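PDB 6QRO: glutamine cyclotransferase from Tannerella forsythia, which probably cyclises N-terminal glutamine residues of peptides to pyroglutamate, as a zinc-binding type II glutaminyl cyclase related to the M28 peptidases. Local coordinates for residues 56-61 and 88-93; 63-68 and 158-163; 231-236 and 270-275. All coordinates share one frame; numbering follows the deposited sequence.

Contact 1 (56-61 and 88-93)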
ATOM      1  N   ARG A  56     -16.897  -6.761  -4.134  1.00 15.40           N
ATOM      2  CA  ARG A  56     -17.455  -5.441  -4.398  1.00 14.42           C
ATOM      3  C   ARG A  56     -16.377  -4.368  -4.366  1.00 18.03           C
ATOM      4  O   ARG A  56     -16.412  -3.407  -5.151  1.00 16.64           O
ATOM      5  CB  ARG A  56     -18.568  -5.119  -3.409  1.00 14.08           C
ATOM      6  CG  ARG A  56     -19.876  -5.756  -3.753  1.00 13.13           C
ATOM      7  CD  ARG A  56     -20.982  -5.143  -2.917  1.00 13.81           C
ATOM      8  NE  ARG A  56     -22.159  -5.995  -2.800  1.00 19.11           N
ATOM      9  CZ  ARG A  56     -22.935  -6.347  -3.825  1.00 23.19           C
ATOM     10  NH1 ARG A  56     -22.687  -5.906  -5.050  1.00 17.65           N
ATOM     11  NH2 ARG A  56     -23.979  -7.132  -3.620  1.00 29.63           N
ATOM     12  N   CYS A  57     -15.417  -4.508  -3.449  1.00 14.12           N
ATOM     13  CA  CYS A  57     -14.345  -3.531  -3.349  1.00 12.62           C
ATOM     14  C   CYS A  57     -13.392  -3.619  -4.539  1.00 14.39           C
ATOM     15  O   CYS A  57     -12.901  -2.592  -5.017  1.00 14.94           O
ATOM     16  CB  CYS A  57     -13.599  -3.729  -2.041  1.00 11.18           C
ATOM     17  SG  CYS A  57     -12.523  -2.405  -1.717  1.00 14.34           S
ATOM     18  N   ALA A  58     -13.109  -4.831  -5.024  1.00 16.55           N
ATOM     19  CA  ALA A  58     -12.323  -4.992  -6.248  1.00 14.14           C
ATOM     20  C   ALA A  58     -12.929  -4.219  -7.420  1.00 18.34           C
ATOM     21  O   ALA A  58     -12.212  -3.529  -8.157  1.00 15.57           O
ATOM     22  CB  ALA A  58     -12.202  -6.473  -6.594  1.00 13.66           C
ATOM     23  N   ASP A  59     -14.243  -4.357  -7.643  1.00 18.26           N
ATOM     24  CA  ASP A  59     -14.891  -3.561  -8.687  1.00 20.54           C
ATOM     25  C   ASP A  59     -14.723  -2.082  -8.418  1.00 17.70           C
ATOM     26  O   ASP A  59     -14.425  -1.304  -9.330  1.00 16.98           O
ATOM     27  CB  ASP A  59     -16.389  -3.877  -8.817  1.00 20.80           C
ATOM     28  CG  ASP A  59     -16.656  -5.138  -9.580  1.00 21.87           C
ATOM     29  OD1 ASP A  59     -15.775  -5.574 -10.335  1.00 25.57           O
ATOM     30  OD2 ASP A  59     -17.767  -5.683  -9.469  1.00 32.40           O
ATOM     31  N   TYR A  60     -14.887  -1.682  -7.162  1.00 19.44           N
ATOM     32  CA  TYR A  60     -14.844  -0.271  -6.824  1.00 18.23           C
ATOM     33  C   TYR A  60     -13.465   0.315  -7.111  1.00 18.45           C
ATOM     34  O   TYR A  60     -13.347   1.363  -7.761  1.00 18.53           O
ATOM     35  CB  TYR A  60     -15.241  -0.094  -5.362  1.00 13.07           C
ATOM     36  CG  TYR A  60     -15.059   1.295  -4.882  1.00 17.28           C
ATOM     37  CD1 TYR A  60     -15.911   2.306  -5.312  1.00 15.82           C
ATOM     38  CD2 TYR A  60     -14.051   1.611  -3.986  1.00 17.89           C
ATOM     39  CE1 TYR A  60     -15.752   3.591  -4.876  1.00 18.39           C
ATOM     40  CE2 TYR A  60     -13.889   2.905  -3.541  1.00 16.55           C
ATOM     41  CZ  TYR A  60     -14.737   3.885  -3.994  1.00 16.32           C
ATOM     42  OH  TYR A  60     -14.577   5.168  -3.553  1.00 17.91           O
ATOM     43  N   LEU A  61     -12.409  -0.381  -6.686  1.00 14.31           N
ATOM     44  CA  LEU A  61     -11.056   0.131  -6.880  1.00 15.05           C
ATOM     45  C   LEU A  61     -10.692   0.232  -8.358  1.00 17.94           C
ATOM     46  O   LEU A  61     -10.232   1.278  -8.822  1.00 18.83           O
ATOM     47  CB  LEU A  61     -10.070  -0.776  -6.160  1.00 15.08           C
ATOM     48  CG  LEU A  61     -10.197  -0.725  -4.643  1.00 14.75           C
ATOM     49  CD1 LEU A  61      -9.193  -1.692  -4.034  1.00 11.82           C
ATOM     50  CD2 LEU A  61      -9.947   0.700  -4.192  1.00 11.71           C
ATOM     51  N   LYS A  88      -8.831 -16.388  -4.039  1.00 13.77           N
ATOM     52  CA  LYS A  88      -9.214 -15.833  -5.334  1.00 17.94           C
ATOM     53  C   LYS A  88      -8.880 -14.348  -5.298  1.00 16.71           C
ATOM     54  O   LYS A  88      -9.705 -13.508  -4.920  1.00 14.94           O
ATOM     55  CB  LYS A  88     -10.696 -16.079  -5.589  1.00 19.99           C
ATOM     56  CG  LYS A  88     -11.100 -17.516  -5.357  1.00 16.10           C
ATOM     57  CD  LYS A  88     -10.630 -18.461  -6.432  1.00 16.80           C
ATOM     58  CE  LYS A  88     -11.324 -19.816  -6.256  1.00 17.67           C
ATOM     59  NZ  LYS A  88     -12.220 -20.200  -7.391  1.00 21.46           N
ATOM     60  N   ALA A  89      -7.656 -14.034  -5.711  1.00 17.07           N
ATOM     61  CA  ALA A  89      -7.074 -12.706  -5.611  1.00 18.54           C
ATOM     62  C   ALA A  89      -7.252 -11.903  -6.896  1.00 14.28           C
ATOM     63  O   ALA A  89      -7.382 -12.461  -7.982  1.00 13.59           O
ATOM     64  CB  ALA A  89      -5.584 -12.796  -5.271  1.00 12.70           C
ATOM     65  N   GLN A  90      -7.300 -10.575  -6.740  1.00 15.03           N
ATOM     66  CA  GLN A  90      -7.279  -9.618  -7.844  1.00 13.45           C
ATOM     67  C   GLN A  90      -6.160  -8.619  -7.568  1.00 11.88           C
ATOM     68  O   GLN A  90      -6.252  -7.846  -6.615  1.00  9.81           O
ATOM     69  CB  GLN A  90      -8.605  -8.866  -8.021  1.00 14.64           C
ATOM     70  CG  GLN A  90      -9.831  -9.661  -8.415  1.00 14.71           C
ATOM     71  CD  GLN A  90     -10.769  -9.962  -7.260  1.00 12.88           C
ATOM     72  OE1 GLN A  90     -10.568  -9.500  -6.152  1.00 12.72           O
ATOM     73  NE2 GLN A  90     -11.833 -10.700  -7.543  1.00 15.88           N
ATOM     74  N   ASN A  91      -5.074  -8.683  -8.349  1.00 12.26           N
ATOM     75  CA  ASN A  91      -4.106  -7.588  -8.410  1.00 13.41           C
ATOM     76  C   ASN A  91      -4.619  -6.539  -9.394  1.00 13.93           C
ATOM     77  O   ASN A  91      -4.877  -6.855 -10.563  1.00 11.79           O
ATOM     78  CB  ASN A  91      -2.725  -8.067  -8.852  1.00 12.89           C
ATOM     79  CG  ASN A  91      -2.043  -8.980  -7.824  1.00 11.04           C
ATOM     80  OD1 ASN A  91      -2.250  -8.869  -6.616  1.00  9.78           O
ATOM     81  ND2 ASN A  91      -1.183  -9.846  -8.317  1.00 13.43           N
ATOM     82  N   ILE A  92      -4.758  -5.296  -8.932  1.00 12.91           N
ATOM     83  CA  ILE A  92      -5.395  -4.233  -9.710  1.00 12.07           C
ATOM     84  C   ILE A  92      -4.329  -3.230 -10.138  1.00 10.31           C
ATOM     85  O   ILE A  92      -3.686  -2.591  -9.293  1.00 10.02           O
ATOM     86  CB  ILE A  92      -6.523  -3.557  -8.914  1.00 10.72           C
ATOM     87  CG1 ILE A  92      -7.518  -4.617  -8.439  1.00 10.10           C
ATOM     88  CG2 ILE A  92      -7.231  -2.509  -9.792  1.00 10.81           C
ATOM     89  CD1 ILE A  92      -8.429  -4.169  -7.310  1.00 11.63           C
ATOM     90  N   VAL A  93      -4.139  -3.097 -11.450  1.00 11.79           N
ATOM     91  CA  VAL A  93      -3.112  -2.238 -12.025  1.00 12.00           C
ATOM     92  C   VAL A  93      -3.796  -1.139 -12.826  1.00 12.00           C
ATOM     93  O   VAL A  93      -4.537  -1.415 -13.780  1.00 11.38           O
ATOM     94  CB  VAL A  93      -2.123  -3.012 -12.918  1.00 14.63           C
ATOM     95  CG1 VAL A  93      -1.099  -2.031 -13.539  1.00 13.43           C
ATOM     96  CG2 VAL A  93      -1.406  -4.089 -12.131  1.00 11.34           C
TER
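A58 and L61 on helix 56-61 sit over Q90 and I92 of strand 88-93, with the two axes running almost parallel, 11° apart and 9.7 Å at closest approach. The backbones are nearest at A58, whose CA is 7.0 Å from Q90 CA. The small methyl of A58 is what meets the strand here, and it packs against a polar group: Q90 OE1 lies 3.5 Å from A58 CB, a van der Waals contact and not a hydrogen bond. The Q90 chain bends at its second torsion (chi2 101°), which brings the amide against the helix. Its NE2 has a weak hydrogen bond to Q55 OE1 one turn earlier on the same helix, which may help to hold the amide there.

Two residues on, I92 does the apolar work. With CG1 beside the backbone N (chi1 -55°) and chi2 extended, CD1 is carried to the helix. That methyl touches A58 O at 3.9 Å and L61 CB at 3.9 Å; the L61 and I92 side chains cross at roughly a right angle, and L61 CD1 is 4.2 Å from I92 CD1. I92 also rests on A62 and L65 of the helix. N91, between Q90 and I92, points to the opposite face of the strand, its amide held by Q75, D164 and G185.

This is a helix laid along a strand of the central mixed sheet, the layered alpha/beta build of the M28 family, with helix 52-67 covering strand 86-96 next to the sheet edge.

Contact 2 (63-68 and 158-163)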
ATOM      1  N   GLY A  63     -12.748   0.303 -10.942  1.00 16.34           N
ATOM      2  CA  GLY A  63     -13.615   1.270 -11.591  1.00 18.54           C
ATOM      3  C   GLY A  63     -13.125   2.692 -11.421  1.00 17.65           C
ATOM      4  O   GLY A  63     -13.105   3.466 -12.381  1.00 19.31           O
ATOM      5  N   GLU A  64     -12.678   3.040 -10.210  1.00 17.16           N
ATOM      6  CA  GLU A  64     -12.166   4.384  -9.947  1.00 16.12           C
ATOM      7  C   GLU A  64     -10.902   4.663 -10.736  1.00 15.82           C
ATOM      8  O   GLU A  64     -10.692   5.793 -11.186  1.00 16.35           O
ATOM      9  CB  GLU A  64     -11.904   4.589  -8.452  1.00 16.16           C
ATOM     10  CG  GLU A  64     -13.184   4.768  -7.668  1.00 15.81           C
ATOM     11  CD  GLU A  64     -13.964   5.986  -8.115  1.00 15.81           C
ATOM     12  OE1 GLU A  64     -13.432   7.103  -8.085  1.00 15.73           O
ATOM     13  OE2 GLU A  64     -15.116   5.817  -8.538  1.00 24.64           O
ATOM     14  N   LEU A  65     -10.018   3.668 -10.861  1.00 16.19           N
ATOM     15  CA  LEU A  65      -8.809   3.858 -11.658  1.00 19.30           C
ATOM     16  C   LEU A  65      -9.162   4.174 -13.101  1.00 18.34           C
ATOM     17  O   LEU A  65      -8.523   5.020 -13.739  1.00 16.94           O
ATOM     18  CB  LEU A  65      -7.909   2.618 -11.611  1.00 17.39           C
ATOM     19  CG  LEU A  65      -7.228   2.283 -10.292  1.00 14.99           C
ATOM     20  CD1 LEU A  65      -6.317   1.085 -10.478  1.00 10.85           C
ATOM     21  CD2 LEU A  65      -6.473   3.491  -9.780  1.00 11.56           C
ATOM     22  N   ASP A  66     -10.141   3.453 -13.645  1.00 18.87           N
ATOM     23  CA  ASP A  66     -10.570   3.663 -15.018  1.00 21.28           C
ATOM     24  C   ASP A  66     -11.244   5.025 -15.193  1.00 24.87           C
ATOM     25  O   ASP A  66     -11.067   5.675 -16.232  1.00 23.08           O
ATOM     26  CB  ASP A  66     -11.465   2.504 -15.444  1.00 20.94           C
ATOM     27  CG  ASP A  66     -11.261   2.133 -16.892  1.00 23.05           C
ATOM     28  OD1 ASP A  66     -11.033   3.040 -17.706  1.00 22.22           O
ATOM     29  OD2 ASP A  66     -11.200   0.924 -17.195  1.00 26.95           O
ATOM     30  N   ARG A  67     -12.051   5.453 -14.206  1.00 22.65           N
ATOM     31  CA  ARG A  67     -12.669   6.777 -14.275  1.00 21.08           C
ATOM     32  C   ARG A  67     -11.639   7.878 -14.433  1.00 20.48           C
ATOM     33  O   ARG A  67     -11.936   8.919 -15.027  1.00 24.69           O
ATOM     34  CB  ARG A  67     -13.468   7.096 -13.008  1.00 22.01           C
ATOM     35  CG  ARG A  67     -14.461   8.248 -13.198  1.00 22.97           C
ATOM     36  CD  ARG A  67     -15.210   8.635 -11.928  1.00 23.28           C
ATOM     37  NE  ARG A  67     -15.838   7.513 -11.233  1.00 28.00           N
ATOM     38  CZ  ARG A  67     -17.122   7.187 -11.340  1.00 32.13           C
ATOM     39  NH1 ARG A  67     -17.930   7.889 -12.131  1.00 37.44           N
ATOM     40  NH2 ARG A  67     -17.601   6.157 -10.663  1.00 32.75           N
ATOM     41  N   HIS A  68     -10.426   7.674 -13.931  1.00 23.01           N
ATOM     42  CA  HIS A  68      -9.409   8.713 -13.951  1.00 17.04           C
ATOM     43  C   HIS A  68      -8.315   8.432 -14.980  1.00 17.73           C
ATOM     44  O   HIS A  68      -7.182   8.886 -14.836  1.00 22.76           O
ATOM     45  CB  HIS A  68      -8.868   8.887 -12.537  1.00 16.67           C
ATOM     46  CG  HIS A  68      -9.933   9.301 -11.572  1.00 18.50           C
ATOM     47  ND1 HIS A  68     -10.748  10.391 -11.793  1.00 18.38           N
ATOM     48  CD2 HIS A  68     -10.386   8.719 -10.439  1.00 18.87           C
ATOM     49  CE1 HIS A  68     -11.632  10.482 -10.815  1.00 20.04           C
ATOM     50  NE2 HIS A  68     -11.436   9.479  -9.982  1.00 15.79           N
ATOM     51  N   ILE A 158       2.791   6.681 -14.962  1.00 16.88           N
ATOM     52  CA  ILE A 158       2.533   6.227 -13.600  1.00 14.84           C
ATOM     53  C   ILE A 158       1.737   4.931 -13.649  1.00 13.01           C
ATOM     54  O   ILE A 158       0.707   4.859 -14.328  1.00 12.90           O
ATOM     55  CB  ILE A 158       1.768   7.275 -12.772  1.00 12.29           C
ATOM     56  CG1 ILE A 158       2.663   8.490 -12.457  1.00 15.87           C
ATOM     57  CG2 ILE A 158       1.110   6.603 -11.560  1.00  9.14           C
ATOM     58  CD1 ILE A 158       3.841   8.216 -11.512  1.00 14.28           C
ATOM     59  N   ASP A 159       2.213   3.918 -12.926  1.00 11.97           N
ATOM     60  CA  ASP A 159       1.485   2.675 -12.712  1.00 12.02           C
ATOM     61  C   ASP A 159       1.046   2.648 -11.261  1.00 12.80           C
ATOM     62  O   ASP A 159       1.885   2.699 -10.351  1.00 15.02           O
ATOM     63  CB  ASP A 159       2.355   1.455 -13.008  1.00 13.05           C
ATOM     64  CG  ASP A 159       2.789   1.365 -14.445  1.00 12.85           C
ATOM     65  OD1 ASP A 159       1.936   1.162 -15.341  1.00 12.30           O
ATOM     66  OD2 ASP A 159       3.994   1.564 -14.680  1.00 13.11           O
ATOM     67  N   ILE A 160      -0.258   2.587 -11.036  1.00 13.55           N
ATOM     68  CA  ILE A 160      -0.793   2.420  -9.694  1.00 10.00           C
ATOM     69  C   ILE A 160      -1.156   0.950  -9.570  1.00 10.35           C
ATOM     70  O   ILE A 160      -1.907   0.417 -10.396  1.00 11.05           O
ATOM     71  CB  ILE A 160      -1.996   3.349  -9.434  1.00 10.63           C
ATOM     72  CG1 ILE A 160      -1.546   4.810  -9.409  1.00  9.39           C
ATOM     73  CG2 ILE A 160      -2.684   3.028  -8.115  1.00  9.68           C
ATOM     74  CD1 ILE A 160      -2.646   5.804  -9.104  1.00 10.26           C
ATOM     75  N   VAL A 161      -0.593   0.276  -8.570  1.00 10.56           N
ATOM     76  CA  VAL A 161      -0.802  -1.160  -8.396  1.00 10.07           C
ATOM     77  C   VAL A 161      -1.308  -1.409  -6.977  1.00  8.78           C
ATOM     78  O   VAL A 161      -0.640  -1.045  -5.999  1.00  7.48           O
ATOM     79  CB  VAL A 161       0.477  -1.970  -8.675  1.00 10.12           C
ATOM     80  CG1 VAL A 161       0.208  -3.452  -8.469  1.00  8.73           C
ATOM     81  CG2 VAL A 161       0.971  -1.713 -10.097  1.00 11.05           C
ATOM     82  N   PHE A 162      -2.493  -2.005  -6.874  1.00  6.67           N
ATOM     83  CA  PHE A 162      -3.091  -2.415  -5.611  1.00  9.04           C
ATOM     84  C   PHE A 162      -2.908  -3.922  -5.482  1.00 10.00           C
ATOM     85  O   PHE A 162      -3.503  -4.688  -6.244  1.00  9.23           O
ATOM     86  CB  PHE A 162      -4.576  -2.054  -5.544  1.00 11.40           C
ATOM     87  CG  PHE A 162      -4.865  -0.582  -5.735  1.00  7.22           C
ATOM     88  CD1 PHE A 162      -4.082   0.370  -5.128  1.00  9.06           C
ATOM     89  CD2 PHE A 162      -5.912  -0.167  -6.532  1.00  9.06           C
ATOM     90  CE1 PHE A 162      -4.341   1.729  -5.295  1.00 11.72           C
ATOM     91  CE2 PHE A 162      -6.167   1.186  -6.718  1.00 10.77           C
ATOM     92  CZ  PHE A 162      -5.374   2.138  -6.087  1.00  8.64           C
ATOM     93  N   PHE A 163      -2.085  -4.346  -4.530  1.00  9.23           N
ATOM     94  CA  PHE A 163      -1.793  -5.767  -4.351  1.00 10.94           C
ATOM     95  C   PHE A 163      -2.763  -6.449  -3.385  1.00  8.48           C
ATOM     96  O   PHE A 163      -3.033  -5.952  -2.285  1.00  8.90           O
ATOM     97  CB  PHE A 163      -0.351  -5.957  -3.876  1.00  8.75           C
ATOM     98  CG  PHE A 163       0.659  -5.739  -4.962  1.00  9.66           C
ATOM     99  CD1 PHE A 163       0.538  -6.415  -6.165  1.00  8.66           C
ATOM    100  CD2 PHE A 163       1.741  -4.920  -4.769  1.00 10.87           C
ATOM    101  CE1 PHE A 163       1.455  -6.252  -7.166  1.00  8.80           C
ATOM    102  CE2 PHE A 163       2.674  -4.742  -5.776  1.00 14.40           C
ATOM    103  CZ  PHE A 163       2.525  -5.413  -6.982  1.00 10.84           C
TER
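The ring of F162 takes both methyls of L65 at one corner: F162 CE2 is 3.8 Å from L65 CD1 and 3.8 Å from L65 CD2. Both methyls approach from the same side of the ring, CD1 obliquely, with CD2 leaning on toward CZ, and the two side chains run past one another, pointing opposite ways. L142 of helix 132-151 also touches F162. Two other rings are flanked by their own neighbours in the chain: V161 CG1 lies 3.3 Å above one face of F163, offset toward the rim, and R67 CB sits over the centre of one face of H68. The H68 ring is further tied down by a hydrogen bond between ND1 and Q150 OE1, while F163 meets the ring of W189.

Two residues earlier on the strand, I160 adds a lighter contact, its CG2 being 4.2 Å from L65 CD2. L65 is placed for both partners by having CG beside the backbone N (chi1 -69°) and an extended second torsion, which sends the methyl pair out from the helix toward the sheet.

Away from L65, a polar pair links one turn of the helix: exposed R67 and buried E64. R67 grips E64 side-on, and both nitrogens go to a single oxygen: NE and NH2 are each 3.3 Å from E64 OE2, reaching it from the same face of the carboxylate. The bonds are bent and fairly long. E64 OE1 has a weak hydrogen bond to Y37 OH.

Taken together, this is the helix-over-sheet layer of an alpha/beta fold: L65 packs the last turn of helix 52-67 against strand 157-163, an inner strand of the mixed sheet. Helices 52-67 and 132-151 lie side by side on this face, and both touch I160 and F162.

Contact 3 (231-236 and 270-275); sequences EKVWTA and LDIINY
E231 O is gripped twice by T235, on the helix whose V233 and W234 meet L270, D271 and I272. T235 N gives the ordinary helical bond at 2.8 Å, and T235 OG1 comes from the opposite face of the carbonyl plane; its 2.5 Å distance to E231 O is very short, and the exact length is doubtful. That polar side of the helix looks away from the sheet, and E231 also forms a salt bridge with K218.

The setting is a beta-alpha-beta crossover at the edge of the sheet. Helix 227-239 is one of several elements in the long connection that joins strand 203-207 to its parallel neighbour, outermost strand 269-273; segment 231-236 runs at 38° to 270-273. All of the direct contact is apolar or nearly so. One V233 methyl, CG2, meets L270 CD2 at 3.7 Å, the side chains crossing at a slant. L270 reaches it with CG wedged between the backbone N and the carbonyl carbon (chi1 64°).

W234 stands beside this pair and brings the rim of its indole near the strand. CH2 is 4.5 Å from D271 O, which lies close to the ring plane; this is a loose approach and no bond. The indole is steadied elsewhere, by an edge-to-face contact with F246 and a weak hydrogen bond from NE1 to I247 O. D271 sends its side chain to the other side of the strand, where it ends about 10 Å from the bound zinc.

Against the helix, I272 extends its longer branch until CD1 meets V233 CG1 tip to tip at 4.1 Å.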
ATOM      1  N   GLU A 231      16.294   9.112  -0.352  1.00 16.53           N
ATOM      2  CA  GLU A 231      16.768  10.492  -0.241  1.00 21.78           C
ATOM      3  C   GLU A 231      15.857  11.441  -1.003  1.00 17.46           C
ATOM      4  O   GLU A 231      15.516  12.516  -0.505  1.00 17.82           O
ATOM      5  CB  GLU A 231      18.203  10.610  -0.765  1.00 19.37           C
ATOM      6  CG  GLU A 231      19.215  10.057   0.180  1.00 20.25           C
ATOM      7  CD  GLU A 231      18.947  10.533   1.588  1.00 21.49           C
ATOM      8  OE1 GLU A 231      18.561   9.702   2.448  1.00 19.91           O
ATOM      9  OE2 GLU A 231      19.070  11.756   1.813  1.00 25.42           O
ATOM     10  N   LYS A 232      15.429  11.031  -2.200  1.00 16.44           N
ATOM     11  CA  LYS A 232      14.520  11.821  -3.021  1.00 15.08           C
ATOM     12  C   LYS A 232      13.205  12.098  -2.289  1.00 18.20           C
ATOM     13  O   LYS A 232      12.693  13.225  -2.310  1.00 19.08           O
ATOM     14  CB  LYS A 232      14.278  11.068  -4.336  1.00 16.62           C
ATOM     15  CG  LYS A 232      13.620  11.862  -5.448  1.00 22.52           C
ATOM     16  CD  LYS A 232      13.335  10.988  -6.673  1.00 15.49           C
ATOM     17  CE  LYS A 232      14.594  10.793  -7.490  1.00 16.38           C
ATOM     18  NZ  LYS A 232      14.767  11.824  -8.546  1.00 23.01           N
ATOM     19  N   VAL A 233      12.626  11.072  -1.660  1.00 18.59           N
ATOM     20  CA  VAL A 233      11.346  11.237  -0.977  1.00 16.55           C
ATOM     21  C   VAL A 233      11.515  12.007   0.326  1.00 18.54           C
ATOM     22  O   VAL A 233      10.719  12.904   0.641  1.00 19.81           O
ATOM     23  CB  VAL A 233      10.693   9.860  -0.764  1.00 18.85           C
ATOM     24  CG1 VAL A 233       9.493   9.961   0.180  1.00 18.17           C
ATOM     25  CG2 VAL A 233      10.264   9.278  -2.110  1.00 14.80           C
ATOM     26  N   TRP A 234      12.533  11.664   1.115  1.00 17.27           N
ATOM     27  CA  TRP A 234      12.703  12.339   2.397  1.00 17.68           C
ATOM     28  C   TRP A 234      13.119  13.790   2.233  1.00 19.39           C
ATOM     29  O   TRP A 234      12.737  14.629   3.053  1.00 18.28           O
ATOM     30  CB  TRP A 234      13.704  11.591   3.278  1.00 19.53           C
ATOM     31  CG  TRP A 234      12.991  10.696   4.239  1.00 15.82           C
ATOM     32  CD1 TRP A 234      12.972  10.805   5.595  1.00 14.70           C
ATOM     33  CD2 TRP A 234      12.165   9.576   3.911  1.00 14.45           C
ATOM     34  NE1 TRP A 234      12.187   9.819   6.135  1.00 17.49           N
ATOM     35  CE2 TRP A 234      11.685   9.044   5.124  1.00 16.47           C
ATOM     36  CE3 TRP A 234      11.799   8.957   2.711  1.00 16.26           C
ATOM     37  CZ2 TRP A 234      10.853   7.923   5.175  1.00 13.26           C
ATOM     38  CZ3 TRP A 234      10.974   7.854   2.761  1.00 16.10           C
ATOM     39  CH2 TRP A 234      10.505   7.348   3.992  1.00 13.81           C
ATOM     40  N   THR A 235      13.906  14.098   1.198  1.00 19.17           N
ATOM     41  CA  THR A 235      14.308  15.479   0.963  1.00 17.59           C
ATOM     42  C   THR A 235      13.103  16.326   0.570  1.00 19.67           C
ATOM     43  O   THR A 235      12.843  17.378   1.166  1.00 19.67           O
ATOM     44  CB  THR A 235      15.382  15.515  -0.123  1.00 15.27           C
ATOM     45  OG1 THR A 235      16.500  14.726   0.288  1.00 17.33           O
ATOM     46  CG2 THR A 235      15.840  16.936  -0.392  1.00 19.14           C
ATOM     47  N   ALA A 236      12.342  15.856  -0.424  1.00 20.90           N
ATOM     48  CA  ALA A 236      11.140  16.545  -0.862  1.00 17.21           C
ATOM     49  C   ALA A 236      10.160  16.713   0.285  1.00 20.49           C
ATOM     50  O   ALA A 236       9.460  17.726   0.366  1.00 20.26           O
ATOM     51  CB  ALA A 236      10.493  15.793  -2.022  1.00 18.08           C
ATOM     52  N   LEU A 270      10.836   1.573  -2.448  1.00 18.64           N
ATOM     53  CA  LEU A 270      10.846   2.110  -1.101  1.00 18.10           C
ATOM     54  C   LEU A 270       9.479   1.872  -0.476  1.00 14.73           C
ATOM     55  O   LEU A 270       8.478   1.689  -1.181  1.00 14.57           O
ATOM     56  CB  LEU A 270      11.197   3.618  -1.098  1.00 15.81           C
ATOM     57  CG  LEU A 270      10.247   4.605  -1.784  1.00 12.47           C
ATOM     58  CD1 LEU A 270       9.388   5.283  -0.718  1.00 14.09           C
ATOM     59  CD2 LEU A 270      10.977   5.644  -2.662  1.00 12.22           C
ATOM     60  N   ASP A 271       9.458   1.805   0.850  1.00 10.92           N
ATOM     61  CA  ASP A 271       8.227   1.625   1.606  1.00 10.85           C
ATOM     62  C   ASP A 271       8.036   2.851   2.475  1.00 12.98           C
ATOM     63  O   ASP A 271       8.926   3.220   3.246  1.00 14.71           O
ATOM     64  CB  ASP A 271       8.261   0.349   2.457  1.00 13.15           C
ATOM     65  CG  ASP A 271       6.886  -0.052   2.977  1.00 12.33           C
ATOM     66  OD1 ASP A 271       5.889   0.662   2.704  1.00 12.17           O
ATOM     67  OD2 ASP A 271       6.788  -1.121   3.617  1.00 13.12           O
ATOM     68  N   ILE A 272       6.915   3.523   2.301  1.00 15.90           N
ATOM     69  CA  ILE A 272       6.495   4.553   3.237  1.00 15.23           C
ATOM     70  C   ILE A 272       5.553   3.823   4.182  1.00 11.44           C
ATOM     71  O   ILE A 272       4.432   3.476   3.811  1.00 13.73           O
ATOM     72  CB  ILE A 272       5.830   5.738   2.533  1.00 14.92           C
ATOM     73  CG1 ILE A 272       6.755   6.275   1.432  1.00 14.05           C
ATOM     74  CG2 ILE A 272       5.539   6.837   3.543  1.00 11.18           C
ATOM     75  CD1 ILE A 272       6.204   7.490   0.657  1.00 12.77           C
ATOM     76  N   ILE A 273       6.035   3.512   5.382  1.00 13.70           N
ATOM     77  CA  ILE A 273       5.305   2.649   6.306  1.00 10.66           C
ATOM     78  C   ILE A 273       5.488   3.209   7.695  1.00  9.90           C
ATOM     79  O   ILE A 273       6.583   3.651   8.049  1.00 11.95           O
ATOM     80  CB  ILE A 273       5.770   1.163   6.219  1.00 13.23           C
ATOM     81  CG1 ILE A 273       5.072   0.296   7.273  1.00  9.57           C
ATOM     82  CG2 ILE A 273       7.296   1.013   6.294  1.00 10.87           C
ATOM     83  CD1 ILE A 273       5.287  -1.192   7.083  1.00 11.84           C
ATOM     84  N   ASN A 274       4.410   3.212   8.478  1.00 10.07           N
ATOM     85  CA  ASN A 274       4.515   3.708   9.845  1.00 13.80           C
ATOM     86  C   ASN A 274       5.507   2.869  10.634  1.00 13.38           C
ATOM     87  O   ASN A 274       5.470   1.636  10.590  1.00 17.04           O
ATOM     88  CB  ASN A 274       3.158   3.696  10.542  1.00 10.92           C
ATOM     89  CG  ASN A 274       3.241   4.209  11.973  1.00 13.76           C
ATOM     90  OD1 ASN A 274       3.836   5.271  12.239  1.00 15.57           O
ATOM     91  ND2 ASN A 274       2.609   3.487  12.896  1.00 11.06           N
ATOM     92  N   TYR A 275       6.411   3.532  11.350  1.00 13.39           N
ATOM     93  CA  TYR A 275       7.269   2.829  12.290  1.00 14.74           C
ATOM     94  C   TYR A 275       6.931   3.341  13.678  1.00 16.43           C
ATOM     95  O   TYR A 275       7.098   4.537  13.955  1.00 14.49           O
ATOM     96  CB  TYR A 275       8.746   3.055  11.957  1.00 15.26           C
ATOM     97  CG  TYR A 275       9.730   2.446  12.932  1.00 14.04           C
ATOM     98  CD1 TYR A 275       9.975   1.083  12.914  1.00 14.01           C
ATOM     99  CD2 TYR A 275      10.465   3.231  13.805  1.00 14.29           C
ATOM    100  CE1 TYR A 275      10.889   0.508  13.772  1.00 14.56           C
ATOM    101  CE2 TYR A 275      11.389   2.665  14.664  1.00 16.31           C
ATOM    102  CZ  TYR A 275      11.598   1.297  14.642  1.00 13.85           C
ATOM    103  OH  TYR A 275      12.512   0.719  15.502  1.00 13.60           O
TER

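In the fold
All three contacts are buried and set a helix against the same mixed sheet, at different places. Contacts 1 and 2 share helix 52-67 and use adjacent strands: they touch where I92 O probably accepts a hydrogen bond from F162 N, and where I92 CG2 packs on L65 CD1. Contact 3 stands apart, with its centre about 26 Å from that of contact 1 and on the opposite side of the chain's centre. The chemistry differs too. Contact 1 mixes a glutamine amide with methyls, contact 2 is aliphatic and aromatic, and contact 3 is aliphatic with an indole rim, on the strand whose D271 side chain lies about 10 Å from the zinc.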